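Local coordinates for protein interferon gamma receptor 1 (Gallus gallus, PDB 4EQ3) that probably binds the cytokine interferon gamma through its extracellular part, two fibronectin type III-like domains, as the ligand-binding chain of a cell-surface receptor, at residues S21-T26 with H129-S134; G110-N115 with V125-P130. One frame throughout, in Å; residues are numbered along the deposited sequence.

Interaction 1 (S21-T26 with H129-S134); sequences SKNFRT and HPEFPS
F24 and F132 meet because each sets CG anti to its own carbonyl carbon (chi1 -62° and -72°), which carries the two rings into an edge-to-face stack. The pair lies at the interdomain junction of a class II cytokine receptor module: F24 sits in the turn that joins strands 17-22 and 25-31 of the first fibronectin type III-like domain, F132 on the loop after strand 122-128 in the second. The F24 edge, with CD2 and CE2, points at one face of F132; the centroids are 5.4 Å apart, a T-shaped geometry. The opposite face of F132 rests on CB of H129, so the phenyl ring is held between F24 and its own loop. P133 extends the apolar patch, its CD 3.9 Å from F24 CB. Further F24 partners are F196, edge-to-face, and L103, M141 and I144.

Both backbones turn sharply here. A type I' turn from K22 to R25 thrusts N23 and F24 out of the hairpin end, and a type I turn from H129 to F132 closes with a backbone hydrogen bond from F132 N to H129 O, 3.0 Å. The side chain of N23 enters beside the F132 ring, its amide plane 72° from the phenyl plane, and its CB lies 4.0 Å from both E131 CB and F132 CE1. One water bridges the turns, donating to N23 O at 2.7 Å and to E131 O at 3.0 Å.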
ATOM      1  N   SER A  21       4.656   4.961   1.328  1.00 22.77           N
ATOM      2  CA  SER A  21       4.226   3.584   1.496  1.00 23.14           C
ATOM      3  C   SER A  21       2.874   3.383   0.843  1.00 23.83           C
ATOM      4  O   SER A  21       1.904   4.051   1.196  1.00 23.86           O
ATOM      5  CB  SER A  21       4.130   3.236   2.982  1.00 22.42           C
ATOM      6  OG  SER A  21       3.682   1.909   3.161  1.00 22.44           O
ATOM      7  N   LYS A  22       2.815   2.521  -0.148  1.00 22.49           N
ATOM      8  CA  LYS A  22       1.582   2.158  -0.825  1.00 22.94           C
ATOM      9  C   LYS A  22       1.492   0.692  -1.171  1.00 22.36           C
ATOM     10  O   LYS A  22       2.388   0.186  -1.786  1.00 22.29           O
ATOM     11  CB  LYS A  22       1.390   3.014  -2.073  1.00 24.29           C
ATOM     12  CG  LYS A  22       0.129   2.820  -2.879  1.00 25.43           C
ATOM     13  CD  LYS A  22      -0.558   4.079  -3.047  1.00 30.35           C
ATOM     14  CE  LYS A  22      -0.694   4.529  -4.489  1.00 33.63           C
ATOM     15  NZ  LYS A  22      -0.658   5.995  -4.642  1.00 33.50           N
ATOM     16  N   ASN A  23       0.394   0.048  -0.771  1.00 18.50           N
ATOM     17  CA  ASN A  23       0.190  -1.366  -1.054  1.00 20.75           C
ATOM     18  C   ASN A  23       1.307  -2.205  -0.461  1.00 22.19           C
ATOM     19  O   ASN A  23       1.685  -3.239  -1.012  1.00 19.55           O
ATOM     20  CB  ASN A  23       0.088  -1.602  -2.553  1.00 22.39           C
ATOM     21  CG  ASN A  23      -1.167  -1.009  -3.148  1.00 22.73           C
ATOM     22  OD1 ASN A  23      -1.230  -0.728  -4.353  1.00 22.80           O
ATOM     23  ND2 ASN A  23      -2.175  -0.810  -2.314  1.00 19.32           N
ATOM     24  N   PHE A  24       1.833  -1.741   0.671  1.00 18.23           N
ATOM     25  CA  PHE A  24       2.844  -2.475   1.423  1.00 19.57           C
ATOM     26  C   PHE A  24       4.219  -2.439   0.779  1.00 19.77           C
ATOM     27  O   PHE A  24       5.134  -3.127   1.220  1.00 19.87           O
ATOM     28  CB  PHE A  24       2.382  -3.909   1.678  1.00 22.20           C
ATOM     29  CG  PHE A  24       1.131  -3.986   2.503  1.00 25.76           C
ATOM     30  CD1 PHE A  24       1.186  -3.807   3.878  1.00 21.48           C
ATOM     31  CD2 PHE A  24      -0.098  -4.211   1.908  1.00 23.91           C
ATOM     32  CE1 PHE A  24       0.027  -3.871   4.647  1.00 24.45           C
ATOM     33  CE2 PHE A  24      -1.256  -4.269   2.666  1.00 19.95           C
ATOM     34  CZ  PHE A  24      -1.194  -4.103   4.036  1.00 26.10           C
ATOM     35  N   ARG A  25       4.354  -1.634  -0.271  1.00 21.19           N
ATOM     36  CA  ARG A  25       5.668  -1.276  -0.784  1.00 22.23           C
ATOM     37  C   ARG A  25       6.065   0.046  -0.139  1.00 21.37           C
ATOM     38  O   ARG A  25       5.445   1.083  -0.380  1.00 17.01           O
ATOM     39  CB  ARG A  25       5.658  -1.154  -2.314  1.00 22.68           C
ATOM     40  CG  ARG A  25       7.030  -0.891  -2.940  1.00 23.55           C
ATOM     41  CD  ARG A  25       7.967  -2.118  -2.898  1.00 22.97           C
ATOM     42  NE  ARG A  25       7.577  -3.181  -3.826  1.00 24.38           N
ATOM     43  CZ  ARG A  25       8.370  -4.188  -4.199  1.00 26.95           C
ATOM     44  NH1 ARG A  25       7.929  -5.108  -5.048  1.00 26.21           N
ATOM     45  NH2 ARG A  25       9.609  -4.277  -3.733  1.00 26.49           N
ATOM     46  N   THR A  26       7.090   0.005   0.701  1.00 18.47           N
ATOM     47  CA  THR A  26       7.532   1.209   1.377  1.00 19.77           C
ATOM     48  C   THR A  26       8.900   1.638   0.895  1.00 18.20           C
ATOM     49  O   THR A  26       9.859   0.862   0.938  1.00 19.74           O
ATOM     50  CB  THR A  26       7.579   1.015   2.901  1.00 18.72           C
ATOM     51  OG1 THR A  26       6.300   0.572   3.356  1.00 20.25           O
ATOM     52  CG2 THR A  26       7.939   2.316   3.588  1.00 18.61           C
ATOM     53  N   HIS A 129      -5.972  -7.155  -5.038  1.00 23.52           N
ATOM     54  CA  HIS A 129      -4.832  -6.257  -5.205  1.00 20.86           C
ATOM     55  C   HIS A 129      -3.614  -7.035  -5.668  1.00 23.47           C
ATOM     56  O   HIS A 129      -2.906  -7.612  -4.833  1.00 23.05           O
ATOM     57  CB  HIS A 129      -4.470  -5.632  -3.861  1.00 21.31           C
ATOM     58  CG  HIS A 129      -5.173  -4.347  -3.574  1.00 19.91           C
ATOM     59  ND1 HIS A 129      -6.399  -4.294  -2.951  1.00 20.27           N
ATOM     60  CD2 HIS A 129      -4.817  -3.063  -3.817  1.00 20.35           C
ATOM     61  CE1 HIS A 129      -6.771  -3.032  -2.824  1.00 20.50           C
ATOM     62  NE2 HIS A 129      -5.826  -2.265  -3.338  1.00 19.13           N
ATOM     63  N   PRO A 130      -3.335  -7.040  -6.987  1.00 27.62           N
ATOM     64  CA  PRO A 130      -2.186  -7.807  -7.496  1.00 26.64           C
ATOM     65  C   PRO A 130      -0.870  -7.368  -6.853  1.00 24.95           C
ATOM     66  O   PRO A 130       0.075  -8.152  -6.761  1.00 25.78           O
ATOM     67  CB  PRO A 130      -2.180  -7.484  -9.000  1.00 28.92           C
ATOM     68  CG  PRO A 130      -2.955  -6.222  -9.126  1.00 30.03           C
ATOM     69  CD  PRO A 130      -4.010  -6.289  -8.057  1.00 25.01           C
ATOM     70  N   GLU A 131      -0.775  -6.133  -6.405  1.00 24.23           N
ATOM     71  CA  GLU A 131       0.422  -5.610  -5.783  1.00 27.01           C
ATOM     72  C   GLU A 131       0.741  -6.163  -4.414  1.00 27.77           C
ATOM     73  O   GLU A 131       1.825  -6.117  -3.991  1.00 26.80           O
ATOM     74  CB  GLU A 131       0.338  -4.125  -5.657  1.00 27.85           C
ATOM     75  CG  GLU A 131      -0.120  -3.469  -6.870  1.00 34.16           C
ATOM     76  CD  GLU A 131      -1.591  -3.059  -6.826  1.00 32.31           C
ATOM     77  OE1 GLU A 131      -1.826  -1.991  -7.388  1.00 36.19           O
ATOM     78  OE2 GLU A 131      -2.476  -3.773  -6.276  1.00 26.37           O
ATOM     79  N   PHE A 132      -0.239  -6.683  -3.731  1.00 23.29           N
ATOM     80  CA  PHE A 132       0.025  -7.162  -2.374  1.00 25.03           C
ATOM     81  C   PHE A 132       1.060  -8.280  -2.407  1.00 26.41           C
ATOM     82  O   PHE A 132       1.008  -9.161  -3.262  1.00 26.75           O
ATOM     83  CB  PHE A 132      -1.252  -7.634  -1.669  1.00 24.44           C
ATOM     84  CG  PHE A 132      -2.181  -6.516  -1.272  1.00 21.57           C
ATOM     85  CD1 PHE A 132      -1.807  -5.194  -1.429  1.00 21.10           C
ATOM     86  CD2 PHE A 132      -3.432  -6.797  -0.747  1.00 20.74           C
ATOM     87  CE1 PHE A 132      -2.661  -4.169  -1.074  1.00 18.92           C
ATOM     88  CE2 PHE A 132      -4.296  -5.785  -0.391  1.00 19.12           C
ATOM     89  CZ  PHE A 132      -3.915  -4.465  -0.550  1.00 19.79           C
ATOM     90  N   PRO A 133       2.013  -8.244  -1.476  1.00 23.50           N
ATOM     91  CA  PRO A 133       3.063  -9.268  -1.505  1.00 26.94           C
ATOM     92  C   PRO A 133       2.538 -10.647  -1.097  1.00 28.42           C
ATOM     93  O   PRO A 133       1.584 -10.750  -0.323  1.00 28.25           O
ATOM     94  CB  PRO A 133       4.094  -8.743  -0.503  1.00 28.26           C
ATOM     95  CG  PRO A 133       3.298  -7.854   0.431  1.00 28.75           C
ATOM     96  CD  PRO A 133       2.222  -7.239  -0.421  1.00 24.98           C
ATOM     97  N   SER A 134       3.148 -11.689  -1.649  1.00 25.45           N
ATOM     98  CA  SER A 134       2.787 -13.064  -1.347  1.00 31.70           C
ATOM     99  C   SER A 134       3.036 -13.371   0.125  1.00 30.93           C
ATOM    100  O   SER A 134       4.070 -13.010   0.669  1.00 30.92           O
ATOM    101  CB  SER A 134       3.606 -14.020  -2.225  1.00 34.75           C
ATOM    102  OG  SER A 134       3.589 -15.349  -1.714  1.00 39.47           O
TER
HETATM  103  O   HOH W   1       3.275  -3.683  -3.118  1.00 36.85           O

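Interaction 2 (G110-N115 with V125-P130); sequences GPPKLN and VDVYHP
P112 lies over one face of the H129 imidazole at the open end of an antiparallel beta hairpin, strands 113-119 and 122-128, in the second fibronectin type III-like domain. P112 CA stands 3.7 Å from the ring centroid, 20° off the normal, a CH-pi contact. The proline's CB also meets V127 CG2, the methyl anti to the valine's backbone N, at 3.6 Å. L114 joins V127 on this side of the sheet, its CG 4.1 Å from V125 CG1, and packs against V190 and A192 of strand 186-196.

On the other side K113 and Y128 lie alongside, pointing the same way. Y128 sets CG between its backbone N and carbonyl carbon (chi1 81°), bringing CE1 to 3.9 Å from K113 CB; K113 bends at chi2 and its end leads away. P130 CD sits over the centre of the phenol ring. D126 OD1, on the same side, is hydrogen-bonded to N176 ND2.

Paired backbone hydrogen bonds join K113 with Y128 and N115 with D126. Beyond them H129 ND1 is hydrogen-bonded to Y150 OH, and NE2 donates to G110 O at 2.6 Å, nearly straight at 169°, with the oxygen in the imidazole plane but the nitrogen above the carbonyl plane.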
ATOM      1  N   GLY A 110      -3.961   1.579  -2.350  1.00 19.57           N
ATOM      2  CA  GLY A 110      -4.479   2.032  -3.630  1.00 19.15           C
ATOM      3  C   GLY A 110      -5.735   1.303  -4.088  1.00 20.54           C
ATOM      4  O   GLY A 110      -6.173   0.334  -3.469  1.00 18.67           O
ATOM      5  N   PRO A 111      -6.326   1.757  -5.199  1.00 20.26           N
ATOM      6  CA  PRO A 111      -7.554   1.097  -5.640  1.00 19.44           C
ATOM      7  C   PRO A 111      -7.305  -0.373  -5.974  1.00 19.85           C
ATOM      8  O   PRO A 111      -6.225  -0.735  -6.452  1.00 21.32           O
ATOM      9  CB  PRO A 111      -7.957   1.885  -6.887  1.00 23.83           C
ATOM     10  CG  PRO A 111      -6.723   2.606  -7.331  1.00 24.75           C
ATOM     11  CD  PRO A 111      -5.917   2.859  -6.086  1.00 20.27           C
ATOM     12  N   PRO A 112      -8.293  -1.231  -5.700  1.00 21.76           N
ATOM     13  CA  PRO A 112      -8.155  -2.637  -6.072  1.00 21.04           C
ATOM     14  C   PRO A 112      -8.435  -2.834  -7.561  1.00 23.81           C
ATOM     15  O   PRO A 112      -9.063  -1.987  -8.192  1.00 23.19           O
ATOM     16  CB  PRO A 112      -9.255  -3.314  -5.263  1.00 19.68           C
ATOM     17  CG  PRO A 112     -10.289  -2.263  -5.096  1.00 22.97           C
ATOM     18  CD  PRO A 112      -9.539  -0.973  -4.953  1.00 21.42           C
ATOM     19  N   LYS A 113      -7.976  -3.953  -8.102  1.00 22.60           N
ATOM     20  CA  LYS A 113      -8.322  -4.349  -9.455  1.00 25.38           C
ATOM     21  C   LYS A 113      -9.695  -5.000  -9.393  1.00 27.64           C
ATOM     22  O   LYS A 113      -9.940  -5.867  -8.556  1.00 26.79           O
ATOM     23  CB  LYS A 113      -7.276  -5.326  -9.986  1.00 26.47           C
ATOM     24  CG  LYS A 113      -7.468  -5.739 -11.431  1.00 33.37           C
ATOM     25  CD  LYS A 113      -7.393  -4.544 -12.366  1.00 37.62           C
ATOM     26  CE  LYS A 113      -7.589  -4.968 -13.827  1.00 44.58           C
ATOM     27  NZ  LYS A 113      -7.558  -3.802 -14.771  1.00 51.67           N
ATOM     28  N   LEU A 114     -10.605  -4.576 -10.260  1.00 25.66           N
ATOM     29  CA  LEU A 114     -11.976  -5.067 -10.183  1.00 26.68           C
ATOM     30  C   LEU A 114     -12.468  -5.540 -11.540  1.00 30.43           C
ATOM     31  O   LEU A 114     -12.495  -4.764 -12.493  1.00 28.73           O
ATOM     32  CB  LEU A 114     -12.895  -3.962  -9.660  1.00 27.05           C
ATOM     33  CG  LEU A 114     -14.333  -4.350  -9.290  1.00 29.27           C
ATOM     34  CD1 LEU A 114     -14.920  -3.373  -8.280  1.00 29.51           C
ATOM     35  CD2 LEU A 114     -15.236  -4.473 -10.509  1.00 30.13           C
ATOM     36  N   ASN A 115     -12.860  -6.806 -11.632  1.00 35.47           N
ATOM     37  CA  ASN A 115     -13.465  -7.312 -12.867  1.00 36.11           C
ATOM     38  C   ASN A 115     -14.961  -7.555 -12.713  1.00 35.62           C
ATOM     39  O   ASN A 115     -15.413  -8.110 -11.710  1.00 32.95           O
ATOM     40  CB  ASN A 115     -12.778  -8.593 -13.354  1.00 36.01           C
ATOM     41  CG  ASN A 115     -13.244  -9.003 -14.746  1.00 46.34           C
ATOM     42  OD1 ASN A 115     -13.709 -10.129 -14.965  1.00 46.10           O
ATOM     43  ND2 ASN A 115     -13.145  -8.072 -15.694  1.00 45.86           N
ATOM     44  N   VAL A 125     -18.706  -9.956  -9.192  1.00 30.25           N
ATOM     45  CA  VAL A 125     -17.601  -9.046  -8.907  1.00 27.84           C
ATOM     46  C   VAL A 125     -16.362  -9.786  -8.442  1.00 26.60           C
ATOM     47  O   VAL A 125     -16.396 -10.487  -7.437  1.00 27.51           O
ATOM     48  CB  VAL A 125     -17.984  -8.041  -7.828  1.00 25.37           C
ATOM     49  CG1 VAL A 125     -16.809  -7.119  -7.522  1.00 22.92           C
ATOM     50  CG2 VAL A 125     -19.199  -7.263  -8.263  1.00 25.01           C
ATOM     51  N   ASP A 126     -15.267  -9.647  -9.184  1.00 23.86           N
ATOM     52  CA  ASP A 126     -13.996 -10.176  -8.735  1.00 22.50           C
ATOM     53  C   ASP A 126     -13.128  -8.995  -8.351  1.00 25.70           C
ATOM     54  O   ASP A 126     -12.968  -8.048  -9.122  1.00 23.83           O
ATOM     55  CB  ASP A 126     -13.320 -11.012  -9.820  1.00 22.39           C
ATOM     56  CG  ASP A 126     -14.025 -12.345 -10.062  1.00 30.90           C
ATOM     57  OD1 ASP A 126     -13.931 -13.251  -9.194  1.00 29.70           O
ATOM     58  OD2 ASP A 126     -14.678 -12.483 -11.125  1.00 29.91           O
ATOM     59  N   VAL A 127     -12.571  -9.041  -7.149  1.00 25.61           N
ATOM     60  CA  VAL A 127     -11.780  -7.925  -6.670  1.00 27.49           C
ATOM     61  C   VAL A 127     -10.551  -8.429  -5.930  1.00 26.57           C
ATOM     62  O   VAL A 127     -10.633  -9.394  -5.173  1.00 27.28           O
ATOM     63  CB  VAL A 127     -12.628  -7.017  -5.772  1.00 28.33           C
ATOM     64  CG1 VAL A 127     -13.180  -7.819  -4.590  1.00 26.54           C
ATOM     65  CG2 VAL A 127     -11.821  -5.806  -5.301  1.00 27.85           C
ATOM     66  N   TYR A 128      -9.409  -7.792  -6.178  1.00 26.59           N
ATOM     67  CA  TYR A 128      -8.174  -8.099  -5.461  1.00 25.03           C
ATOM     68  C   TYR A 128      -7.100  -7.041  -5.738  1.00 26.16           C
ATOM     69  O   TYR A 128      -7.301  -6.138  -6.555  1.00 23.34           O
ATOM     70  CB  TYR A 128      -7.667  -9.491  -5.838  1.00 27.72           C
ATOM     71  CG  TYR A 128      -6.893  -9.549  -7.137  1.00 28.22           C
ATOM     72  CD1 TYR A 128      -7.461  -9.117  -8.328  1.00 30.73           C
ATOM     73  CD2 TYR A 128      -5.599 -10.058  -7.172  1.00 32.18           C
ATOM     74  CE1 TYR A 128      -6.759  -9.183  -9.525  1.00 33.58           C
ATOM     75  CE2 TYR A 128      -4.887 -10.128  -8.359  1.00 33.87           C
ATOM     76  CZ  TYR A 128      -5.473  -9.688  -9.532  1.00 33.42           C
ATOM     77  OH  TYR A 128      -4.765  -9.751 -10.709  1.00 40.66           O
ATOM     78  N   HIS A 129      -5.972  -7.155  -5.038  1.00 23.52           N
ATOM     79  CA  HIS A 129      -4.832  -6.257  -5.205  1.00 20.86           C
ATOM     80  C   HIS A 129      -3.614  -7.035  -5.668  1.00 23.47           C
ATOM     81  O   HIS A 129      -2.906  -7.612  -4.833  1.00 23.05           O
ATOM     82  CB  HIS A 129      -4.470  -5.632  -3.861  1.00 21.31           C
ATOM     83  CG  HIS A 129      -5.173  -4.347  -3.574  1.00 19.91           C
ATOM     84  ND1 HIS A 129      -6.399  -4.294  -2.951  1.00 20.27           N
ATOM     85  CD2 HIS A 129      -4.817  -3.063  -3.817  1.00 20.35           C
ATOM     86  CE1 HIS A 129      -6.771  -3.032  -2.824  1.00 20.50           C
ATOM     87  NE2 HIS A 129      -5.826  -2.265  -3.338  1.00 19.13           N
ATOM     88  N   PRO A 130      -3.335  -7.040  -6.987  1.00 27.62           N
ATOM     89  CA  PRO A 130      -2.186  -7.807  -7.496  1.00 26.64           C
ATOM     90  C   PRO A 130      -0.870  -7.368  -6.853  1.00 24.95           C
ATOM     91  O   PRO A 130       0.075  -8.152  -6.761  1.00 25.78           O
ATOM     92  CB  PRO A 130      -2.180  -7.484  -9.000  1.00 28.92           C
ATOM     93  CG  PRO A 130      -2.955  -6.222  -9.126  1.00 30.03           C
ATOM     94  CD  PRO A 130      -4.010  -6.289  -8.057  1.00 25.01           C
TER

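How the interactions relate
The two contacts end on the same stretch of chain, 125-134, their centres 13 Å apart, and share H129 and P130. Interaction 2 lies within the second domain, pairing its first two strands; interaction 1 begins where the second of these strands ends, and its loop meets the tip of the first-domain hairpin. H129 connects the two, serving the hairpin end with its ring and the interdomain face with its CB. The contacts also touch directly, since the side chain of N23 packs against G110, and K22 CD comes to 4.3 Å from G110 N. K108, just before G110, has backbone hydrogen bonds with S21 and N23, so the linker into the second domain follows the first-domain hairpin.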